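Local atomic coordinates of ABC-type transport auxiliary lipoprotein component domain-containing protein (Xanthomonas campestris pv. campestris, PDB entry 2IQI), a protein that is of unknown function but, as a member of the ABC-type transport auxiliary lipoprotein family, probably serves as an accessory component of an ABC transport system. Residues S150-D154 with T155-A159; L130-S134 with D135-V139; Q168-T171 with E172-W176. All blocks are in the same frame, centred on the assembly; numbering follows the deposited sequence.

Contact 1: S150-D154 with T155-A159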
ATOM      1  N   SER A 150       5.183  -4.374  16.131  1.00 42.93           N
ATOM      2  CA  SER A 150       3.998  -4.853  16.782  1.00 42.97           C
ATOM      3  C   SER A 150       4.288  -4.919  18.268  1.00 43.56           C
ATOM      4  O   SER A 150       5.428  -5.081  18.654  1.00 44.22           O
ATOM      5  CB  SER A 150       3.721  -6.253  16.282  1.00 42.43           C
ATOM      6  OG  SER A 150       2.712  -6.842  17.056  1.00 42.22           O
ATOM      7  N   SER A 151       3.266  -4.813  19.106  1.00 44.39           N
ATOM      8  CA  SER A 151       3.511  -4.769  20.521  1.00 44.55           C
ATOM      9  C   SER A 151       3.417  -6.099  21.275  1.00 46.05           C
ATOM     10  O   SER A 151       4.007  -6.233  22.377  1.00 47.61           O
ATOM     11  CB  SER A 151       2.814  -3.585  21.214  1.00 44.70           C
ATOM     12  OG  SER A 151       1.482  -3.421  20.862  1.00 41.99           O
ATOM     13  N   SER A 152       2.771  -7.105  20.688  1.00 45.97           N
ATOM     14  CA  SER A 152       3.002  -8.483  21.130  1.00 45.64           C
ATOM     15  C   SER A 152       3.055  -9.466  19.953  1.00 45.74           C
ATOM     16  O   SER A 152       2.990  -9.062  18.819  1.00 46.63           O
ATOM     17  CB  SER A 152       1.955  -8.896  22.150  1.00 45.46           C
ATOM     18  OG  SER A 152       0.798  -9.368  21.500  1.00 45.48           O
ATOM     19  N   THR A 153       3.169 -10.757  20.209  1.00 45.59           N
ATOM     20  CA  THR A 153       3.167 -11.721  19.121  1.00 45.43           C
ATOM     21  C   THR A 153       1.758 -12.222  18.710  1.00 45.82           C
ATOM     22  O   THR A 153       1.660 -12.948  17.721  1.00 45.26           O
ATOM     23  CB  THR A 153       4.083 -12.933  19.451  1.00 45.37           C
ATOM     24  OG1 THR A 153       3.605 -13.573  20.622  1.00 44.44           O
ATOM     25  CG2 THR A 153       5.504 -12.490  19.745  1.00 45.66           C
ATOM     26  N   ASP A 154       0.687 -11.866  19.448  1.00 46.07           N
ATOM     27  CA  ASP A 154      -0.664 -12.321  19.063  1.00 47.32           C
ATOM     28  C   ASP A 154      -1.043 -11.692  17.723  1.00 46.46           C
ATOM     29  O   ASP A 154      -0.761 -10.520  17.476  1.00 46.66           O
ATOM     30  CB  ASP A 154      -1.839 -11.987  20.044  1.00 49.10           C
ATOM     31  CG  ASP A 154      -1.456 -11.921  21.567  1.00 53.96           C
ATOM     32  OD1 ASP A 154      -0.523 -12.612  22.090  1.00 59.42           O
ATOM     33  OD2 ASP A 154      -2.184 -11.167  22.272  1.00 57.48           O
ATOM     34  N   THR A 155      -1.753 -12.442  16.894  1.00 45.03           N
ATOM     35  CA  THR A 155      -2.166 -11.933  15.604  1.00 43.68           C
ATOM     36  C   THR A 155      -2.923 -10.600  15.694  1.00 42.93           C
ATOM     37  O   THR A 155      -2.685  -9.717  14.863  1.00 43.25           O
ATOM     38  CB  THR A 155      -2.885 -13.001  14.740  1.00 43.31           C
ATOM     39  OG1 THR A 155      -4.148 -13.291  15.308  1.00 44.09           O
ATOM     40  CG2 THR A 155      -2.075 -14.305  14.710  1.00 43.35           C
ATOM     41  N   ALA A 156      -3.771 -10.409  16.701  1.00 41.79           N
ATOM     42  CA  ALA A 156      -4.386  -9.060  16.913  1.00 41.37           C
ATOM     43  C   ALA A 156      -3.389  -7.872  17.022  1.00 41.06           C
ATOM     44  O   ALA A 156      -3.673  -6.775  16.517  1.00 40.92           O
ATOM     45  CB  ALA A 156      -5.330  -9.038  18.099  1.00 40.83           C
ATOM     46  N   ALA A 157      -2.256  -8.073  17.697  1.00 39.90           N
ATOM     47  CA  ALA A 157      -1.249  -7.030  17.765  1.00 39.13           C
ATOM     48  C   ALA A 157      -0.620  -6.812  16.368  1.00 38.01           C
ATOM     49  O   ALA A 157      -0.335  -5.677  15.954  1.00 37.11           O
ATOM     50  CB  ALA A 157      -0.159  -7.367  18.842  1.00 38.94           C
ATOM     51  N   VAL A 158      -0.439  -7.915  15.660  1.00 37.00           N
ATOM     52  CA  VAL A 158       0.169  -7.897  14.344  1.00 37.62           C
ATOM     53  C   VAL A 158      -0.708  -7.125  13.328  1.00 38.29           C
ATOM     54  O   VAL A 158      -0.204  -6.338  12.517  1.00 38.86           O
ATOM     55  CB  VAL A 158       0.446  -9.341  13.852  1.00 37.37           C
ATOM     56  CG1 VAL A 158       0.879  -9.340  12.406  1.00 37.02           C
ATOM     57  CG2 VAL A 158       1.517  -9.976  14.716  1.00 35.73           C
ATOM     58  N   ALA A 159      -2.017  -7.351  13.403  1.00 37.78           N
ATOM     59  CA  ALA A 159      -2.958  -6.727  12.523  1.00 37.04           C
ATOM     60  C   ALA A 159      -3.023  -5.242  12.813  1.00 37.15           C
ATOM     61  O   ALA A 159      -3.164  -4.432  11.899  1.00 37.56           O
ATOM     62  CB  ALA A 159      -4.297  -7.364  12.707  1.00 36.89           C
TER
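Ser-150 and Ser-152 meet Ala-157 at the start of helix 155-185, where an ST turn leads the chain from strand 137-149 into the first helical turn. The two hydroxyls converge on one methyl group: Ala-157 CB lies 3.4 Å from Ser-150 OG and 3.5 Å from Ser-152 OG. Alanine suits this place because its CB points back at the loop and adds no bulk beyond it. Ser-150 OG lies opposite the backbone N about the CA-CB bond (chi1 170°), which brings it alongside the helix and within 2.8 Å of Ser-152 O, a hydrogen bond in the carbonyl plane that ties the buried hydroxyl to its own loop. Ser-152 OG in turn accepts from Asp-154 N, closing the ST turn; a short hydroxyl side chain is what this needs. Thr-155 turns away from the loop, and its OG1 is hydrogen-bonded to Tyr-13 OH of strand 11-13, while Val-158 packs on Tyr-60. Asp-154 occupies the N-cap position, yet its carboxylate makes no capping bond; the residue enters the helix through its main chain, with Val-158 N donating to Asp-154 O over 3.2 Å and Val-158 CG2 resting 3.6 Å from that same oxygen.

Contact 2: L130-S134 with D135-V139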
ATOM      1  N   LEU A 130       4.482   5.675 -11.898  1.00 41.49           N
ATOM      2  CA  LEU A 130       3.494   6.558 -12.449  1.00 42.78           C
ATOM      3  C   LEU A 130       3.778   6.684 -13.944  1.00 44.40           C
ATOM      4  O   LEU A 130       4.880   7.043 -14.357  1.00 45.47           O
ATOM      5  CB  LEU A 130       3.571   7.915 -11.762  1.00 42.52           C
ATOM      6  CG  LEU A 130       2.492   8.894 -12.210  1.00 42.26           C
ATOM      7  CD1 LEU A 130       1.095   8.360 -11.785  1.00 42.91           C
ATOM      8  CD2 LEU A 130       2.732  10.271 -11.674  1.00 39.80           C
ATOM      9  N   LEU A 131       2.796   6.347 -14.756  1.00 46.25           N
ATOM     10  CA  LEU A 131       2.904   6.395 -16.219  1.00 47.63           C
ATOM     11  C   LEU A 131       1.996   7.470 -16.769  1.00 48.86           C
ATOM     12  O   LEU A 131       0.940   7.768 -16.194  1.00 48.77           O
ATOM     13  CB  LEU A 131       2.495   5.063 -16.824  1.00 47.41           C
ATOM     14  CG  LEU A 131       3.455   3.914 -16.532  1.00 49.07           C
ATOM     15  CD1 LEU A 131       2.828   2.558 -16.844  1.00 48.86           C
ATOM     16  CD2 LEU A 131       4.748   4.103 -17.372  1.00 51.68           C
ATOM     17  N   HIS A 132       2.423   8.069 -17.876  1.00 50.99           N
ATOM     18  CA  HIS A 132       1.626   9.047 -18.595  1.00 53.01           C
ATOM     19  C   HIS A 132       0.877   8.228 -19.641  1.00 54.52           C
ATOM     20  O   HIS A 132       1.513   7.630 -20.522  1.00 55.18           O
ATOM     21  CB  HIS A 132       2.551  10.107 -19.218  1.00 52.99           C
ATOM     22  CG  HIS A 132       1.825  11.285 -19.800  1.00 53.95           C
ATOM     23  ND1 HIS A 132       1.856  11.592 -21.143  1.00 55.06           N
ATOM     24  CD2 HIS A 132       1.039  12.222 -19.225  1.00 54.79           C
ATOM     25  CE1 HIS A 132       1.126  12.665 -21.368  1.00 54.58           C
ATOM     26  NE2 HIS A 132       0.619  13.068 -20.220  1.00 55.25           N
ATOM     27  N   SER A 133      -0.452   8.141 -19.527  1.00 56.53           N
ATOM     28  CA  SER A 133      -1.222   7.124 -20.299  1.00 58.87           C
ATOM     29  C   SER A 133      -0.985   7.163 -21.817  1.00 59.87           C
ATOM     30  O   SER A 133      -0.895   6.114 -22.469  1.00 59.82           O
ATOM     31  CB  SER A 133      -2.721   7.192 -19.994  1.00 59.36           C
ATOM     32  OG  SER A 133      -2.964   7.307 -18.595  1.00 61.01           O
ATOM     33  N   SER A 134      -0.868   8.384 -22.353  1.00 61.12           N
ATOM     34  CA  SER A 134      -0.532   8.637 -23.766  1.00 61.59           C
ATOM     35  C   SER A 134       0.704   7.948 -24.312  1.00 62.00           C
ATOM     36  O   SER A 134       0.597   7.166 -25.225  1.00 62.64           O
ATOM     37  CB  SER A 134      -0.355  10.125 -24.004  1.00 61.47           C
ATOM     38  OG  SER A 134      -1.572  10.653 -24.407  1.00 61.75           O
ATOM     39  N   ASP A 135       1.888   8.279 -23.813  1.00 62.30           N
ATOM     40  CA  ASP A 135       3.096   7.797 -24.477  1.00 62.81           C
ATOM     41  C   ASP A 135       3.489   6.421 -23.956  1.00 62.75           C
ATOM     42  O   ASP A 135       4.478   5.829 -24.436  1.00 62.56           O
ATOM     43  CB  ASP A 135       4.265   8.766 -24.259  1.00 63.43           C
ATOM     44  CG  ASP A 135       3.813  10.196 -24.039  1.00 66.26           C
ATOM     45  OD1 ASP A 135       2.966  10.679 -24.835  1.00 69.80           O
ATOM     46  OD2 ASP A 135       4.308  10.845 -23.076  1.00 69.16           O
ATOM     47  N   GLN A 136       2.718   5.926 -22.967  1.00 62.27           N
ATOM     48  CA  GLN A 136       3.140   4.829 -22.086  1.00 61.63           C
ATOM     49  C   GLN A 136       4.530   5.189 -21.589  1.00 59.05           C
ATOM     50  O   GLN A 136       5.513   4.455 -21.794  1.00 58.27           O
ATOM     51  CB  GLN A 136       3.119   3.487 -22.831  1.00 61.70           C
ATOM     52  CG  GLN A 136       1.709   2.905 -23.016  1.00 64.90           C
ATOM     53  CD  GLN A 136       1.642   1.655 -23.940  1.00 65.96           C
ATOM     54  OE1 GLN A 136       2.562   1.369 -24.750  1.00 67.95           O
ATOM     55  NE2 GLN A 136       0.515   0.912 -23.817  1.00 72.49           N
ATOM     56  N   ARG A 137       4.595   6.373 -20.983  1.00 56.93           N
ATOM     57  CA  ARG A 137       5.860   7.030 -20.646  1.00 55.29           C
ATOM     58  C   ARG A 137       6.031   6.977 -19.151  1.00 54.69           C
ATOM     59  O   ARG A 137       5.207   7.499 -18.401  1.00 54.38           O
ATOM     60  CB  ARG A 137       5.867   8.504 -21.114  1.00 55.68           C
ATOM     61  CG  ARG A 137       7.127   9.323 -20.725  1.00 55.39           C
ATOM     62  CD  ARG A 137       7.108  10.703 -21.324  1.00 52.84           C
ATOM     63  NE  ARG A 137       5.956  11.464 -20.852  1.00 50.80           N
ATOM     64  CZ  ARG A 137       5.914  12.100 -19.680  1.00 47.96           C
ATOM     65  NH1 ARG A 137       6.969  12.047 -18.885  1.00 47.93           N
ATOM     66  NH2 ARG A 137       4.833  12.780 -19.289  1.00 41.72           N
ATOM     67  N   VAL A 138       7.113   6.355 -18.714  1.00 53.61           N
ATOM     68  CA  VAL A 138       7.401   6.309 -17.291  1.00 52.14           C
ATOM     69  C   VAL A 138       7.777   7.678 -16.779  1.00 51.28           C
ATOM     70  O   VAL A 138       8.800   8.219 -17.162  1.00 51.65           O
ATOM     71  CB  VAL A 138       8.472   5.293 -16.977  1.00 51.83           C
ATOM     72  CG1 VAL A 138       8.623   5.177 -15.478  1.00 51.01           C
ATOM     73  CG2 VAL A 138       8.065   3.940 -17.604  1.00 51.02           C
ATOM     74  N   VAL A 139       6.914   8.245 -15.940  1.00 50.04           N
ATOM     75  CA  VAL A 139       7.174   9.532 -15.335  1.00 48.58           C
ATOM     76  C   VAL A 139       8.223   9.380 -14.243  1.00 48.51           C
ATOM     77  O   VAL A 139       9.185  10.101 -14.218  1.00 49.41           O
ATOM     78  CB  VAL A 139       5.908  10.150 -14.788  1.00 48.31           C
ATOM     79  CG1 VAL A 139       6.249  11.331 -13.907  1.00 48.03           C
ATOM     80  CG2 VAL A 139       5.008  10.580 -15.918  1.00 46.96           C
TER
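His-132 faces Arg-137 and Asp-135 across a tight turn, and the three side chains form the closely knit polar part of the contact. Arg-137 NH2 lies over one face of the imidazole, offset toward its rim and 3.4 Å from His-132 CG, with the ring and guanidinium planes 45° apart. Asp-135 comes instead at the ring's edge, where His-132 ND1 donates to OD2 over 3.2 Å, reaching the oxygen from above the carboxylate plane. Arg-137 NE meets the same OD2 nearly along its C-O axis, in the guanidinium plane and 2.8 Å away, a hydrogen bond that is part of the Arg-137 to Asp-135 salt bridge. A bend at chi3 (61°) folds the arginine back over the histidine, and Asp-184 of helix 155-185 forms a second salt bridge at NH2. Two donors on one oxygen hold the carboxylate in place.

On the face of His-132 and Arg-137, Leu-130 and Val-139 turn toward helix 155-185 and Tyr-101, and Val-139 N donates to Leu-130 O over 2.8 Å. The opposite face is apolar: beta-branched Val-138 suits a strand, and Leu-131 reaches across to its CG2 through CD2, although Val-138 itself is exposed. The solvent side is the turn, where small or polar Ser-134 and Gln-136 belong; the Gln-136 side chain sets off away from the first strand. Asp-135 is exposed too, although its OD2 is engaged inward. Arg-137 O receives His-132 N over 2.9 Å, whereas the return bond from Arg-137 N is weak. With Gln-136, in a left-handed backbone conformation (phi 49°), and Arg-137 both opposite His-132, this is a G1 beta bulge at the end of the antiparallel hairpin 121-132/137-149.

Contact 3: Q168-T171 with E172-W176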
ATOM      1  N   GLN A 168       0.591   4.402   6.826  1.00 33.48           N
ATOM      2  CA  GLN A 168       1.820   5.123   6.473  1.00 33.71           C
ATOM      3  C   GLN A 168       2.257   4.966   4.998  1.00 34.01           C
ATOM      4  O   GLN A 168       2.578   5.974   4.376  1.00 34.92           O
ATOM      5  CB  GLN A 168       2.957   4.820   7.446  1.00 32.93           C
ATOM      6  CG  GLN A 168       4.248   5.480   7.081  1.00 33.49           C
ATOM      7  CD  GLN A 168       5.426   5.102   7.992  1.00 34.28           C
ATOM      8  OE1 GLN A 168       5.246   4.699   9.135  1.00 35.47           O
ATOM      9  NE2 GLN A 168       6.641   5.265   7.478  1.00 34.20           N
ATOM     10  N   VAL A 169       2.243   3.751   4.425  1.00 33.77           N
ATOM     11  CA  VAL A 169       2.666   3.590   3.016  1.00 33.24           C
ATOM     12  C   VAL A 169       1.698   4.277   2.066  1.00 33.99           C
ATOM     13  O   VAL A 169       2.144   4.896   1.105  1.00 34.51           O
ATOM     14  CB  VAL A 169       3.025   2.093   2.573  1.00 33.14           C
ATOM     15  CG1 VAL A 169       1.811   1.249   2.221  1.00 31.92           C
ATOM     16  CG2 VAL A 169       4.001   2.088   1.415  1.00 32.26           C
ATOM     17  N   THR A 170       0.389   4.182   2.345  1.00 34.01           N
ATOM     18  CA  THR A 170      -0.641   4.792   1.510  1.00 33.84           C
ATOM     19  C   THR A 170      -0.430   6.308   1.539  1.00 34.76           C
ATOM     20  O   THR A 170      -0.565   6.968   0.521  1.00 34.84           O
ATOM     21  CB  THR A 170      -2.075   4.454   2.020  1.00 33.61           C
ATOM     22  OG1 THR A 170      -2.270   3.041   2.014  1.00 33.78           O
ATOM     23  CG2 THR A 170      -3.156   5.091   1.181  1.00 32.13           C
ATOM     24  N   THR A 171      -0.085   6.857   2.706  1.00 35.58           N
ATOM     25  CA  THR A 171       0.123   8.308   2.838  1.00 36.05           C
ATOM     26  C   THR A 171       1.325   8.732   1.976  1.00 36.92           C
ATOM     27  O   THR A 171       1.353   9.826   1.374  1.00 37.50           O
ATOM     28  CB  THR A 171       0.342   8.720   4.314  1.00 35.42           C
ATOM     29  OG1 THR A 171      -0.827   8.408   5.069  1.00 35.66           O
ATOM     30  CG2 THR A 171       0.555  10.156   4.420  1.00 34.53           C
ATOM     31  N   GLU A 172       2.331   7.873   1.927  1.00 36.73           N
ATOM     32  CA  GLU A 172       3.515   8.201   1.168  1.00 37.42           C
ATOM     33  C   GLU A 172       3.211   8.069  -0.326  1.00 36.19           C
ATOM     34  O   GLU A 172       3.788   8.777  -1.140  1.00 35.96           O
ATOM     35  CB  GLU A 172       4.703   7.328   1.609  1.00 37.26           C
ATOM     36  CG  GLU A 172       5.323   7.722   2.959  1.00 38.44           C
ATOM     37  CD  GLU A 172       6.425   6.724   3.493  1.00 40.98           C
ATOM     38  OE1 GLU A 172       7.113   5.988   2.698  1.00 42.54           O
ATOM     39  OE2 GLU A 172       6.614   6.707   4.749  1.00 46.55           O
ATOM     40  N   LEU A 173       2.299   7.174  -0.678  1.00 35.31           N
ATOM     41  CA  LEU A 173       2.006   6.930  -2.084  1.00 35.40           C
ATOM     42  C   LEU A 173       1.208   8.069  -2.683  1.00 34.49           C
ATOM     43  O   LEU A 173       1.551   8.619  -3.720  1.00 33.98           O
ATOM     44  CB  LEU A 173       1.197   5.656  -2.244  1.00 35.66           C
ATOM     45  CG  LEU A 173       2.004   4.393  -2.394  1.00 36.71           C
ATOM     46  CD1 LEU A 173       1.138   3.122  -2.184  1.00 34.72           C
ATOM     47  CD2 LEU A 173       2.540   4.510  -3.805  1.00 39.39           C
ATOM     48  N   VAL A 174       0.128   8.394  -2.002  1.00 33.62           N
ATOM     49  CA  VAL A 174      -0.752   9.415  -2.420  1.00 33.42           C
ATOM     50  C   VAL A 174       0.006  10.719  -2.662  1.00 33.82           C
ATOM     51  O   VAL A 174      -0.210  11.393  -3.686  1.00 33.44           O
ATOM     52  CB  VAL A 174      -1.863   9.561  -1.406  1.00 33.35           C
ATOM     53  CG1 VAL A 174      -2.574  10.893  -1.562  1.00 35.25           C
ATOM     54  CG2 VAL A 174      -2.854   8.427  -1.589  1.00 32.67           C
ATOM     55  N   GLY A 175       0.908  11.062  -1.740  1.00 33.79           N
ATOM     56  CA  GLY A 175       1.552  12.354  -1.742  1.00 33.77           C
ATOM     57  C   GLY A 175       2.556  12.356  -2.846  1.00 34.82           C
ATOM     58  O   GLY A 175       2.796  13.372  -3.475  1.00 36.25           O
ATOM     59  N   TRP A 176       3.138  11.206  -3.122  1.00 35.30           N
ATOM     60  CA  TRP A 176       4.183  11.155  -4.137  1.00 35.63           C
ATOM     61  C   TRP A 176       3.553  11.131  -5.499  1.00 36.61           C
ATOM     62  O   TRP A 176       4.172  11.567  -6.457  1.00 37.26           O
ATOM     63  CB  TRP A 176       5.041   9.932  -3.926  1.00 35.32           C
ATOM     64  CG  TRP A 176       5.985   9.652  -4.960  1.00 34.98           C
ATOM     65  CD1 TRP A 176       7.260  10.138  -5.064  1.00 36.11           C
ATOM     66  CD2 TRP A 176       5.795   8.761  -6.056  1.00 36.23           C
ATOM     67  NE1 TRP A 176       7.870   9.614  -6.187  1.00 37.21           N
ATOM     68  CE2 TRP A 176       6.983   8.776  -6.818  1.00 36.68           C
ATOM     69  CE3 TRP A 176       4.720   7.975  -6.497  1.00 36.75           C
ATOM     70  CZ2 TRP A 176       7.128   8.015  -7.983  1.00 36.60           C
ATOM     71  CZ3 TRP A 176       4.872   7.216  -7.671  1.00 35.95           C
ATOM     72  CH2 TRP A 176       6.062   7.239  -8.386  1.00 34.90           C
TER
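Gln-168 holds CG opposite its backbone N (chi1 177°) and runs on extended, while Glu-172, one turn later, swings CG beside its own N (chi1 -75°) and then extends as well. These different first torsions bring the two chains side by side, pointing the same way. Gln-168 NE2 donates to Glu-172 OE2 over 3.1 Å in a fairly straight bond. The carboxylate oxygen sits almost in the amide plane and is met nearly along its own C-O axis, even though the two flat groups are turned 48° apart. Gln-168 CG passes 3.5 Å from Glu-172 OE2, because the two chains run alongside. The other end of that amide, OE1, is hydrogen-bonded to Arg-148 NH1 of strand 137-149, while NE2 serves the glutamate: an amide suits the place because it can accept from one side and donate to the other.

This is an i to i+4 side-chain pair on the long helix 155-185, which packs against strands 121-132 and 137-149 of the mixed sheet. The helix is knit by backbone bonds such as Val-174 N to Thr-170 O, 3.0 Å, and Leu-173 N to Val-169 O, 2.9 Å. Val-169 and Leu-173 are buried against Leu-126, where hydrophobic chains are at home. Thr-170 and Val-174 face helix 69-82; their methyls, both named CG2, come within 4.3 Å of each other. The hydroxyl of Thr-170 is satisfied within the helix by Leu-166 O, which allows a polar residue to be buried.

Along the chain the order is contact 2, contact 1, contact 3. Contact 2 closes the hairpin of strands 121-132 and 137-149; the second strand then runs the length of the molecule to contact 1, where the chain turns into helix 155-185 and comes back through contact 3. Contacts 1 and 2 therefore lie on opposite sides of the chain's centre, with centres about 40 Å apart. Contact 3 is about 23 Å from contact 1 and about 20 Å from contact 2, centre to centre, and touches the latter where Trp-176 CH2 packs 4.2 Å from Leu-130 N. The helix runs back over the hairpin, and the three contacts mark the two ends and the middle of one helix-on-sheet layer of the auxiliary lipoprotein domain.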